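Putative glutathione-regulated potassium-efflux system protein KefB (Vibrio parahaemolyticus RIMD 2210633, PDB 3C85) is probably a glutathione-regulated potassium-efflux antiporter of the CPA2 family, represented here by its nucleotide-binding TrkA-N (RCK) domain. Local coordinates at residues D90-D95 against N119-E124; D143-L148 against D154-I159; V42-M47 against G53-L58. All blocks are in the same frame, centred on the assembly; numbering follows the deposited sequence.

Interaction 1. Residues D90-D95 against N119-E124; sequences DATDPD and NQTALE
Thr-92 and Thr-121 carry the outer half of this contact, Ala-91 and Ala-122 the inner half. The methyl CG2 of Thr-121 lies against the backbone carbonyl of Thr-92, 3.6 Å from its O, and against Thr-92 CB at 3.7 Å; the two side chains meet at a slant rather than head on. CG2 of Thr-121 stands anti to its own backbone N, which sends the methyl out to the loop and leaves OG1 beside the helix backbone, hydrogen-bonded to Gln-117 OE1 one turn earlier. Deeper in, the carbonyl O of Ala-91 rests 3.7 Å from Ala-122 CA, and the two alanine methyls lie side by side in loose contact, CB to CB 4.4 Å. Small residues on both sides let the loop ride close to the helix, with the CA atoms of Thr-92 and Ala-122 only 4.9 Å apart, although no hydrogen bond crosses the gap.

The shape of the loop comes from Asp-90. Its OD1 accepts from Thr-92 N at 2.9 Å, forming an Asx turn, and also from Thr-92 OG1 in a short bond, both donors arriving from the same face of the carboxylate. With chi1 at 69°, Thr-92 turns OG1 back to that acceptor and leaves CB and CG2 for Thr-121. Asp-93 closes the type I turn begun at Asp-90 and N-caps helix 94-98, its OD1 taking Asp-95 N. Further out, Trp-97 NE1 bonds the Ala-91 O, while Met-113 and Leu-45 cover the alanines. Asp-90 and Ala-91 belong to the AMP-binding site, with AMP absent from this chain, so the contact seats a nucleotide-site loop following strand 86-88 on helix 116-128 of the Rossmann-like fold.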
ATOM      1  N   ASP A  90      17.991  13.800   9.657  1.00 28.83           N
ATOM      2  CA  ASP A  90      17.708  12.535  10.372  1.00 29.47           C
ATOM      3  C   ASP A  90      16.639  12.831  11.412  1.00 29.17           C
ATOM      4  O   ASP A  90      16.947  13.389  12.476  1.00 29.54           O
ATOM      5  CB  ASP A  90      19.003  12.032  11.032  1.00 29.51           C
ATOM      6  CG  ASP A  90      18.822  10.742  11.851  1.00 30.77           C
ATOM      7  OD1 ASP A  90      17.683  10.243  12.030  1.00 28.75           O
ATOM      8  OD2 ASP A  90      19.858  10.251  12.363  1.00 34.90           O
ATOM      9  N   ALA A  91      15.388  12.453  11.117  1.00 29.16           N
ATOM     10  CA  ALA A  91      14.283  12.720  12.038  1.00 29.28           C
ATOM     11  C   ALA A  91      14.367  11.976  13.402  1.00 30.18           C
ATOM     12  O   ALA A  91      13.587  12.277  14.296  1.00 30.27           O
ATOM     13  CB  ALA A  91      12.938  12.523  11.367  1.00 29.23           C
ATOM     14  N   THR A  92      15.333  11.072  13.580  1.00 30.58           N
ATOM     15  CA  THR A  92      15.551  10.434  14.893  1.00 32.43           C
ATOM     16  C   THR A  92      16.514  11.220  15.788  1.00 33.27           C
ATOM     17  O   THR A  92      16.707  10.892  16.973  1.00 34.17           O
ATOM     18  CB  THR A  92      16.096   8.975  14.766  1.00 32.60           C
ATOM     19  OG1 THR A  92      17.436   9.022  14.250  1.00 33.50           O
ATOM     20  CG2 THR A  92      15.260   8.161  13.834  1.00 31.68           C
ATOM     21  N   ASP A  93      17.136  12.252  15.229  1.00 34.00           N
ATOM     22  CA  ASP A  93      18.206  12.998  15.922  1.00 35.51           C
ATOM     23  C   ASP A  93      17.630  14.246  16.570  1.00 35.60           C
ATOM     24  O   ASP A  93      17.074  15.082  15.853  1.00 35.74           O
ATOM     25  CB  ASP A  93      19.264  13.367  14.884  1.00 36.37           C
ATOM     26  CG  ASP A  93      20.516  13.948  15.493  1.00 39.31           C
ATOM     27  OD1 ASP A  93      20.499  14.321  16.679  1.00 41.34           O
ATOM     28  OD2 ASP A  93      21.516  14.054  14.759  1.00 42.81           O
ATOM     29  N   PRO A  94      17.727  14.377  17.927  1.00 36.62           N
ATOM     30  CA  PRO A  94      17.307  15.587  18.637  1.00 36.84           C
ATOM     31  C   PRO A  94      17.892  16.874  18.087  1.00 38.23           C
ATOM     32  O   PRO A  94      17.245  17.918  18.190  1.00 38.58           O
ATOM     33  CB  PRO A  94      17.839  15.391  20.082  1.00 36.83           C
ATOM     34  CG  PRO A  94      18.646  14.170  20.079  1.00 38.10           C
ATOM     35  CD  PRO A  94      18.212  13.348  18.872  1.00 36.59           C
ATOM     36  N   ASP A  95      19.112  16.809  17.549  1.00 38.96           N
ATOM     37  CA  ASP A  95      19.792  17.973  16.973  1.00 39.94           C
ATOM     38  C   ASP A  95      19.122  18.433  15.668  1.00 39.13           C
ATOM     39  O   ASP A  95      19.136  19.621  15.351  1.00 39.71           O
ATOM     40  CB  ASP A  95      21.265  17.659  16.684  1.00 41.11           C
ATOM     41  CG  ASP A  95      22.114  17.585  17.936  1.00 45.73           C
ATOM     42  OD1 ASP A  95      21.602  17.829  19.057  1.00 48.80           O
ATOM     43  OD2 ASP A  95      23.328  17.282  17.786  1.00 50.61           O
ATOM     44  N   ASN A 119      10.446   5.394  13.282  1.00 27.74           N
ATOM     45  CA  ASN A 119       9.141   6.046  13.442  1.00 26.22           C
ATOM     46  C   ASN A 119       8.829   6.296  14.913  1.00 26.65           C
ATOM     47  O   ASN A 119       8.308   7.345  15.269  1.00 24.92           O
ATOM     48  CB  ASN A 119       8.043   5.193  12.781  1.00 24.98           C
ATOM     49  CG  ASN A 119       8.148   5.226  11.272  1.00 25.59           C
ATOM     50  OD1 ASN A 119       8.181   6.280  10.688  1.00 27.78           O
ATOM     51  ND2 ASN A 119       8.212   4.053  10.636  1.00 28.58           N
ATOM     52  N   GLN A 120       9.169   5.315  15.754  1.00 27.72           N
ATOM     53  CA  GLN A 120       8.967   5.424  17.206  1.00 28.90           C
ATOM     54  C   GLN A 120       9.820   6.543  17.797  1.00 28.86           C
ATOM     55  O   GLN A 120       9.326   7.373  18.566  1.00 29.03           O
ATOM     56  CB  GLN A 120       9.222   4.066  17.911  1.00 29.39           C
ATOM     57  CG  GLN A 120       8.002   3.063  17.942  1.00 33.46           C
ATOM     58  CD  GLN A 120       6.893   3.434  18.975  1.00 38.82           C
ATOM     59  OE1 GLN A 120       6.932   4.507  19.581  1.00 42.05           O
ATOM     60  NE2 GLN A 120       5.879   2.532  19.151  1.00 37.88           N
ATOM     61  N   THR A 121      11.095   6.603  17.401  1.00 28.92           N
ATOM     62  CA  THR A 121      12.008   7.669  17.874  1.00 28.96           C
ATOM     63  C   THR A 121      11.595   9.063  17.360  1.00 28.97           C
ATOM     64  O   THR A 121      11.592  10.029  18.124  1.00 29.61           O
ATOM     65  CB  THR A 121      13.471   7.320  17.524  1.00 28.76           C
ATOM     66  OG1 THR A 121      13.756   6.037  18.093  1.00 30.61           O
ATOM     67  CG2 THR A 121      14.483   8.353  18.082  1.00 30.37           C
ATOM     68  N   ALA A 122      11.172   9.146  16.102  1.00 29.34           N
ATOM     69  CA  ALA A 122      10.651  10.394  15.549  1.00 28.82           C
ATOM     70  C   ALA A 122       9.451  10.885  16.322  1.00 29.04           C
ATOM     71  O   ALA A 122       9.363  12.062  16.594  1.00 29.36           O
ATOM     72  CB  ALA A 122      10.290  10.246  14.094  1.00 28.34           C
ATOM     73  N   LEU A 123       8.520   9.988  16.651  1.00 29.80           N
ATOM     74  CA  LEU A 123       7.350  10.329  17.457  1.00 30.24           C
ATOM     75  C   LEU A 123       7.740  10.922  18.819  1.00 31.84           C
ATOM     76  O   LEU A 123       7.172  11.934  19.250  1.00 30.38           O
ATOM     77  CB  LEU A 123       6.453   9.107  17.616  1.00 30.31           C
ATOM     78  CG  LEU A 123       5.280   9.136  18.610  1.00 30.92           C
ATOM     79  CD1 LEU A 123       4.184  10.076  18.151  1.00 28.60           C
ATOM     80  CD2 LEU A 123       4.750   7.730  18.786  1.00 28.45           C
ATOM     81  N   GLU A 124       8.702  10.290  19.493  1.00 33.25           N
ATOM     82  CA  GLU A 124       9.235  10.819  20.762  1.00 36.66           C
ATOM     83  C   GLU A 124       9.804  12.240  20.621  1.00 36.16           C
ATOM     84  O   GLU A 124       9.625  13.092  21.509  1.00 36.45           O
ATOM     85  CB  GLU A 124      10.329   9.885  21.307  1.00 36.44           C
ATOM     86  CG  GLU A 124       9.796   8.524  21.760  1.00 38.80           C
ATOM     87  CD  GLU A 124      10.887   7.555  22.260  0.75 40.75           C
ATOM     88  OE1 GLU A 124      12.082   7.940  22.211  1.00 44.76           O
ATOM     89  OE2 GLU A 124      10.550   6.419  22.712  0.75 46.05           O
TER

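Interaction 2. Residues D143-L148 against D154-I159; sequences DQLEGL and DAAFNI
The peptide group joining Phe-157 to Asn-158 lies flat beneath the two methyls of Leu-145, both over one face. CD1 stands almost directly above Phe-157 C at 3.5 Å, and CD2 sits above Phe-157 O at a tight 3.1 Å. The Phe-157 ring is turned away from the helix and stacks with His-170 of the second subunit. The amide of Asn-158, carried on past the strand end by a CG anti to the backbone N (chi1 -176°), N-caps helix 159-175: OD1 accepts from Ser-161 N, and ND2 makes a weak bond to Glu-140 O.

Around this centre the packing is apolar. Leu-145 CD2 meets Ala-156 CB at 3.8 Å, and CD1 touches Asn-158 CB at 4.0 Å, so one leucine spans three strand residues. The small Ala-156 allows the helix and strand axes to approach to 8.1 Å, running nearly antiparallel at 170°. Ala-139 of the neighbouring strand also touches Leu-145. Helix 142-151 is thus laid on one side of edge strand 155-158 while the second subunit covers the other, as the last half of the right-handed beta-alpha-beta crossover 134-158 of a Rossmann-like sheet.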
ATOM      1  N   ASP A 143       1.243  -5.657  15.912  1.00 22.68           N
ATOM      2  CA  ASP A 143       1.855  -5.215  17.185  1.00 23.51           C
ATOM      3  C   ASP A 143       2.553  -3.854  17.065  1.00 23.22           C
ATOM      4  O   ASP A 143       2.484  -3.009  17.977  1.00 23.50           O
ATOM      5  CB  ASP A 143       2.709  -6.290  17.927  1.00 22.72           C
ATOM      6  CG  ASP A 143       3.837  -6.862  17.109  1.00 25.48           C
ATOM      7  OD1 ASP A 143       4.087  -6.394  15.963  1.00 26.03           O
ATOM      8  OD2 ASP A 143       4.467  -7.848  17.615  1.00 25.46           O
ATOM      9  N   GLN A 144       3.194  -3.628  15.933  1.00 23.02           N
ATOM     10  CA  GLN A 144       3.819  -2.343  15.660  1.00 22.72           C
ATOM     11  C   GLN A 144       2.760  -1.234  15.602  1.00 22.64           C
ATOM     12  O   GLN A 144       2.962  -0.137  16.139  1.00 21.82           O
ATOM     13  CB  GLN A 144       4.593  -2.422  14.357  1.00 22.98           C
ATOM     14  CG  GLN A 144       5.873  -3.319  14.385  1.00 23.37           C
ATOM     15  CD  GLN A 144       6.491  -3.452  12.997  1.00 25.32           C
ATOM     16  OE1 GLN A 144       5.807  -3.304  11.994  1.00 26.04           O
ATOM     17  NE2 GLN A 144       7.793  -3.713  12.943  1.00 23.50           N
ATOM     18  N   LEU A 145       1.633  -1.512  14.966  1.00 21.94           N
ATOM     19  CA  LEU A 145       0.603  -0.484  14.791  1.00 22.04           C
ATOM     20  C   LEU A 145      -0.046  -0.149  16.126  1.00 21.86           C
ATOM     21  O   LEU A 145      -0.225   1.027  16.456  1.00 21.09           O
ATOM     22  CB  LEU A 145      -0.461  -0.953  13.793  1.00 21.35           C
ATOM     23  CG  LEU A 145      -0.068  -0.985  12.281  1.00 25.36           C
ATOM     24  CD1 LEU A 145      -1.355  -1.210  11.476  1.00 24.86           C
ATOM     25  CD2 LEU A 145       0.582   0.296  11.855  1.00 28.39           C
ATOM     26  N   GLU A 146      -0.389  -1.198  16.881  1.00 20.50           N
ATOM     27  CA  GLU A 146      -0.929  -1.038  18.239  1.00 20.17           C
ATOM     28  C   GLU A 146       0.047  -0.271  19.119  1.00 20.70           C
ATOM     29  O   GLU A 146      -0.343   0.638  19.835  1.00 19.14           O
ATOM     30  CB  GLU A 146      -1.265  -2.395  18.864  1.00 19.62           C
ATOM     31  CG  GLU A 146      -2.036  -2.269  20.165  1.00 18.65           C
ATOM     32  CD  GLU A 146      -2.463  -3.593  20.672  1.00 22.57           C
ATOM     33  OE1 GLU A 146      -1.631  -4.251  21.341  1.00 21.11           O
ATOM     34  OE2 GLU A 146      -3.627  -3.988  20.408  1.00 21.39           O
ATOM     35  N   GLY A 147       1.328  -0.620  19.043  1.00 20.38           N
ATOM     36  CA  GLY A 147       2.336   0.109  19.806  1.00 21.71           C
ATOM     37  C   GLY A 147       2.439   1.586  19.460  1.00 22.73           C
ATOM     38  O   GLY A 147       2.636   2.418  20.351  1.00 24.54           O
ATOM     39  N   LEU A 148       2.321   1.923  18.178  1.00 22.38           N
ATOM     40  CA  LEU A 148       2.284   3.330  17.770  1.00 22.33           C
ATOM     41  C   LEU A 148       1.078   4.056  18.312  1.00 22.92           C
ATOM     42  O   LEU A 148       1.208   5.201  18.768  1.00 23.16           O
ATOM     43  CB  LEU A 148       2.374   3.477  16.233  1.00 23.54           C
ATOM     44  CG  LEU A 148       3.766   3.218  15.642  1.00 21.94           C
ATOM     45  CD1 LEU A 148       3.738   2.760  14.159  1.00 21.09           C
ATOM     46  CD2 LEU A 148       4.719   4.374  15.837  1.00 24.60           C
ATOM     47  N   ASP A 154      -2.367   9.263  16.141  1.00 26.78           N
ATOM     48  CA  ASP A 154      -3.828   9.323  15.965  1.00 26.74           C
ATOM     49  C   ASP A 154      -4.424   8.230  15.054  1.00 26.84           C
ATOM     50  O   ASP A 154      -5.589   7.792  15.233  1.00 26.96           O
ATOM     51  CB  ASP A 154      -4.220  10.705  15.471  1.00 27.57           C
ATOM     52  CG  ASP A 154      -3.750  11.827  16.423  1.00 27.94           C
ATOM     53  OD1 ASP A 154      -4.417  12.067  17.426  1.00 32.91           O
ATOM     54  OD2 ASP A 154      -2.703  12.456  16.191  1.00 28.39           O
ATOM     55  N   ALA A 155      -3.650   7.789  14.069  1.00 25.52           N
ATOM     56  CA  ALA A 155      -4.100   6.763  13.134  1.00 24.42           C
ATOM     57  C   ALA A 155      -2.923   5.909  12.719  1.00 24.12           C
ATOM     58  O   ALA A 155      -1.853   6.427  12.532  1.00 24.31           O
ATOM     59  CB  ALA A 155      -4.727   7.398  11.893  1.00 24.41           C
ATOM     60  N   ALA A 156      -3.123   4.597  12.568  1.00 23.50           N
ATOM     61  CA  ALA A 156      -2.019   3.716  12.211  1.00 22.86           C
ATOM     62  C   ALA A 156      -2.496   2.707  11.168  1.00 22.79           C
ATOM     63  O   ALA A 156      -3.520   2.065  11.386  1.00 23.82           O
ATOM     64  CB  ALA A 156      -1.535   2.996  13.476  1.00 22.81           C
ATOM     65  N   PHE A 157      -1.750   2.543  10.063  1.00 21.32           N
ATOM     66  CA  PHE A 157      -2.215   1.732   8.948  1.00 21.58           C
ATOM     67  C   PHE A 157      -1.162   0.739   8.593  1.00 20.52           C
ATOM     68  O   PHE A 157       0.018   0.933   8.873  1.00 20.60           O
ATOM     69  CB  PHE A 157      -2.549   2.639   7.763  1.00 22.04           C
ATOM     70  CG  PHE A 157      -3.742   3.513   8.034  1.00 25.56           C
ATOM     71  CD1 PHE A 157      -5.031   2.937   8.142  1.00 27.74           C
ATOM     72  CD2 PHE A 157      -3.582   4.878   8.229  1.00 26.73           C
ATOM     73  CE1 PHE A 157      -6.128   3.715   8.417  1.00 31.84           C
ATOM     74  CE2 PHE A 157      -4.697   5.684   8.504  1.00 28.22           C
ATOM     75  CZ  PHE A 157      -5.966   5.091   8.590  1.00 30.56           C
ATOM     76  N   ASN A 158      -1.570  -0.355   8.010  1.00 21.13           N
ATOM     77  CA  ASN A 158      -0.606  -1.409   7.701  1.00 19.59           C
ATOM     78  C   ASN A 158      -0.080  -1.238   6.277  1.00 20.18           C
ATOM     79  O   ASN A 158      -0.891  -1.072   5.348  1.00 18.84           O
ATOM     80  CB  ASN A 158      -1.317  -2.773   7.819  1.00 20.30           C
ATOM     81  CG  ASN A 158      -0.375  -3.915   7.605  1.00 19.87           C
ATOM     82  OD1 ASN A 158       0.019  -4.197   6.459  1.00 22.35           O
ATOM     83  ND2 ASN A 158      -0.001  -4.598   8.702  1.00 20.63           N
ATOM     84  N   ILE A 159       1.249  -1.263   6.098  1.00 18.83           N
ATOM     85  CA  ILE A 159       1.865  -1.031   4.766  1.00 19.23           C
ATOM     86  C   ILE A 159       1.237  -1.946   3.690  1.00 19.23           C
ATOM     87  O   ILE A 159       0.880  -1.497   2.585  1.00 18.89           O
ATOM     88  CB  ILE A 159       3.374  -1.329   4.819  1.00 20.49           C
ATOM     89  CG1 ILE A 159       4.125  -0.316   5.693  1.00 20.83           C
ATOM     90  CG2 ILE A 159       4.011  -1.407   3.385  1.00 20.30           C
ATOM     91  CD1 ILE A 159       5.550  -0.753   5.970  1.00 20.87           C
TER

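Interaction 3. Residues V42-M47 against G53-L58; sequences VLILGM and GAYDEL
Strand 42-45 and helix 53-58 run in nearly opposite directions, 158° between their axes and 9.9 Å at closest approach, with Ile-44 and Tyr-55 the nearest pair by CA atoms. Ile-44 reaches across to the helix backbone. Its CD1 ends 3.6 Å from Tyr-55 CA, and also touches Tyr-55 CB at 3.8 Å and Leu-58 CD1 at 4.2 Å. CG1 lies anti to the carbonyl carbon and chi2 is extended (177°), so the chain spends its full length bridging the gap. Two residues earlier on the strand and one turn later on the helix, Val-42 CG1 and Leu-58 CD1 meet tip to tip at 3.9 Å.

At the other end the strand has given way to a loop, and Met-47, present as selenomethionine, bends at chi2 and chi3 to bring its CE back to Tyr-55, 3.7 Å from CB. The selenium lies 5.4 Å from the ring centroid in an oblique Met-aromatic contact. Tyr-55 has CG anti to the backbone N, and its hydroxyl is hydrogen-bonded to Asn-85 N, fixing the far end of the ring. All six residues in touch are buried, and no hydrogen bond links them across the contact.

Gly-46 has a positive phi (111°), at which a CB would run into the preceding carbonyl O, and it lets the chain turn from strand toward helix. Met-47 N then bonds Glu-70 OE1, a residue of the AMP site. Ala-54 and Leu-58, which point toward the strand, also pack on Ala-168 and Cys-172 of the second subunit. Gly-46, Gly-48 and Gly-51 are consistent with a GxGxxG fingerprint, and the whole matches the strand, glycine-rich turn and helix that open a Rossmann nucleotide-binding fold.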
ATOM      1  N   VAL A  42       1.823  19.628   6.212  1.00 25.88           N
ATOM      2  CA  VAL A  42       2.100  18.193   6.428  1.00 24.57           C
ATOM      3  C   VAL A  42       3.616  18.043   6.460  1.00 24.62           C
ATOM      4  O   VAL A  42       4.287  18.580   5.596  1.00 24.01           O
ATOM      5  CB  VAL A  42       1.508  17.285   5.289  1.00 24.67           C
ATOM      6  CG1 VAL A  42       1.766  15.797   5.578  1.00 24.14           C
ATOM      7  CG2 VAL A  42      -0.005  17.514   5.135  1.00 25.09           C
ATOM      8  N   LEU A  43       4.142  17.370   7.478  1.00 22.74           N
ATOM      9  CA  LEU A  43       5.544  16.984   7.510  1.00 23.73           C
ATOM     10  C   LEU A  43       5.576  15.490   7.209  1.00 22.55           C
ATOM     11  O   LEU A  43       4.878  14.717   7.879  1.00 23.80           O
ATOM     12  CB  LEU A  43       6.101  17.231   8.892  1.00 24.31           C
ATOM     13  CG  LEU A  43       7.564  17.364   9.199  1.00 29.65           C
ATOM     14  CD1 LEU A  43       8.309  18.343   8.262  1.00 33.42           C
ATOM     15  CD2 LEU A  43       7.597  17.917  10.634  1.00 32.65           C
ATOM     16  N   ILE A  44       6.329  15.074   6.191  1.00 21.88           N
ATOM     17  CA  ILE A  44       6.407  13.625   5.865  1.00 21.12           C
ATOM     18  C   ILE A  44       7.805  13.137   6.232  1.00 21.53           C
ATOM     19  O   ILE A  44       8.780  13.521   5.644  1.00 21.83           O
ATOM     20  CB  ILE A  44       6.085  13.333   4.393  1.00 21.45           C
ATOM     21  CG1 ILE A  44       4.681  13.910   4.066  1.00 19.27           C
ATOM     22  CG2 ILE A  44       6.174  11.810   4.102  1.00 21.07           C
ATOM     23  CD1 ILE A  44       4.298  13.732   2.621  1.00 20.07           C
ATOM     24  N   LEU A  45       7.911  12.328   7.257  1.00 22.48           N
ATOM     25  CA  LEU A  45       9.232  11.923   7.703  1.00 21.88           C
ATOM     26  C   LEU A  45       9.602  10.614   6.996  1.00 24.02           C
ATOM     27  O   LEU A  45       9.077   9.540   7.349  1.00 24.28           O
ATOM     28  CB  LEU A  45       9.204  11.729   9.216  1.00 22.69           C
ATOM     29  CG  LEU A  45       8.813  12.986  10.037  1.00 25.02           C
ATOM     30  CD1 LEU A  45       8.801  12.641  11.528  1.00 24.95           C
ATOM     31  CD2 LEU A  45       9.819  14.098   9.760  1.00 25.39           C
ATOM     32  N   GLY A  46      10.509  10.685   6.026  1.00 22.48           N
ATOM     33  CA  GLY A  46      10.924   9.469   5.296  1.00 21.91           C
ATOM     34  C   GLY A  46      10.344   9.693   3.929  1.00 21.80           C
ATOM     35  O   GLY A  46       9.128   9.820   3.807  1.00 21.43           O
HETATM   36  N   MSE A  47      11.203   9.774   2.910  1.00 21.04           N
HETATM   37  CA  MSE A  47      10.732   9.921   1.528  1.00 21.73           C
HETATM   38  C   MSE A  47      11.256   8.800   0.636  1.00 22.33           C
HETATM   39  O   MSE A  47      11.726   9.040  -0.499  1.00 22.66           O
HETATM   40  CB  MSE A  47      11.105  11.317   0.959  1.00 21.86           C
HETATM   41  CG  MSE A  47      10.343  12.416   1.587  1.00 18.19           C
HETATM   42 SE   MSE A  47       8.456  12.474   1.137  0.70 20.38          SE
HETATM   43  CE  MSE A  47       8.612  12.780  -0.795  1.00 21.40           C
ATOM     44  N   GLY A  53       4.791   8.192  -2.291  1.00 21.82           N
ATOM     45  CA  GLY A  53       3.416   8.005  -2.706  1.00 22.43           C
ATOM     46  C   GLY A  53       2.435   8.846  -1.929  1.00 22.28           C
ATOM     47  O   GLY A  53       1.459   9.357  -2.484  1.00 23.37           O
ATOM     48  N   ALA A  54       2.671   8.979  -0.631  1.00 20.73           N
ATOM     49  CA  ALA A  54       1.830   9.854   0.183  1.00 21.32           C
ATOM     50  C   ALA A  54       1.951  11.331  -0.243  1.00 22.43           C
ATOM     51  O   ALA A  54       0.929  12.057  -0.440  1.00 22.39           O
ATOM     52  CB  ALA A  54       2.192   9.665   1.697  1.00 20.64           C
ATOM     53  N   TYR A  55       3.188  11.780  -0.398  1.00 21.63           N
ATOM     54  CA  TYR A  55       3.468  13.172  -0.844  1.00 23.32           C
ATOM     55  C   TYR A  55       2.702  13.462  -2.136  1.00 24.30           C
ATOM     56  O   TYR A  55       1.999  14.470  -2.261  1.00 24.92           O
ATOM     57  CB  TYR A  55       4.977  13.332  -1.115  1.00 22.29           C
ATOM     58  CG  TYR A  55       5.395  14.747  -1.478  1.00 24.14           C
ATOM     59  CD1 TYR A  55       6.056  15.564  -0.561  1.00 22.01           C
ATOM     60  CD2 TYR A  55       5.079  15.285  -2.752  1.00 23.08           C
ATOM     61  CE1 TYR A  55       6.425  16.884  -0.929  1.00 23.70           C
ATOM     62  CE2 TYR A  55       5.413  16.553  -3.100  1.00 22.04           C
ATOM     63  CZ  TYR A  55       6.062  17.365  -2.197  1.00 22.95           C
ATOM     64  OH  TYR A  55       6.376  18.643  -2.619  1.00 23.35           O
ATOM     65  N   ASP A  56       2.832  12.553  -3.103  1.00 25.29           N
ATOM     66  CA  ASP A  56       2.231  12.749  -4.420  1.00 25.70           C
ATOM     67  C   ASP A  56       0.701  12.674  -4.395  1.00 26.86           C
ATOM     68  O   ASP A  56       0.007  13.444  -5.087  1.00 27.40           O
ATOM     69  CB  ASP A  56       2.810  11.726  -5.365  1.00 26.38           C
ATOM     70  CG  ASP A  56       4.185  12.102  -5.842  1.00 27.75           C
ATOM     71  OD1 ASP A  56       4.734  13.152  -5.406  1.00 27.56           O
ATOM     72  OD2 ASP A  56       4.733  11.324  -6.638  1.00 30.56           O
ATOM     73  N   GLU A  57       0.173  11.745  -3.604  1.00 26.37           N
ATOM     74  CA  GLU A  57      -1.276  11.638  -3.396  1.00 27.88           C
ATOM     75  C   GLU A  57      -1.890  12.897  -2.723  1.00 28.38           C
ATOM     76  O   GLU A  57      -2.924  13.409  -3.157  1.00 28.64           O
ATOM     77  CB  GLU A  57      -1.575  10.366  -2.606  1.00 27.87           C
ATOM     78  CG  GLU A  57      -3.038  10.162  -2.249  1.00 32.97           C
ATOM     79  CD  GLU A  57      -3.880   9.812  -3.456  1.00 39.40           C
ATOM     80  OE1 GLU A  57      -3.329   9.322  -4.475  1.00 44.48           O
ATOM     81  OE2 GLU A  57      -5.098  10.023  -3.386  1.00 43.90           O
ATOM     82  N   LEU A  58      -1.245  13.401  -1.684  1.00 28.67           N
ATOM     83  CA  LEU A  58      -1.632  14.700  -1.105  1.00 30.65           C
ATOM     84  C   LEU A  58      -1.481  15.856  -2.096  1.00 31.94           C
ATOM     85  O   LEU A  58      -2.349  16.741  -2.143  1.00 32.55           O
ATOM     86  CB  LEU A  58      -0.807  15.009   0.162  1.00 29.45           C
ATOM     87  CG  LEU A  58      -0.987  14.053   1.349  1.00 30.35           C
ATOM     88  CD1 LEU A  58       0.107  14.221   2.408  1.00 27.91           C
ATOM     89  CD2 LEU A  58      -2.395  14.220   1.951  1.00 29.85           C
TER

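In the fold
From the N terminus, interaction 3 comes first and closes the short glycine-rich turn between strand 42-45 and its helix. Interaction 1 follows, closing a longer loop that takes in strand 108-111 and the start of helix 116-128. Interaction 2 closes last, over the turn from helix 142-151 to strand 155-158. The three lie in series, without nesting or crossing, each pair of centres about 17 Å apart. Leu-45 links interactions 3 and 1, touching both Ala-91 and Ala-122, and Gln-120 links 1 to 2, its NE2 weakly meeting Gly-147 O. Interactions 2 and 3 do not touch, but both reach the same parallel sheet and both meet the second subunit.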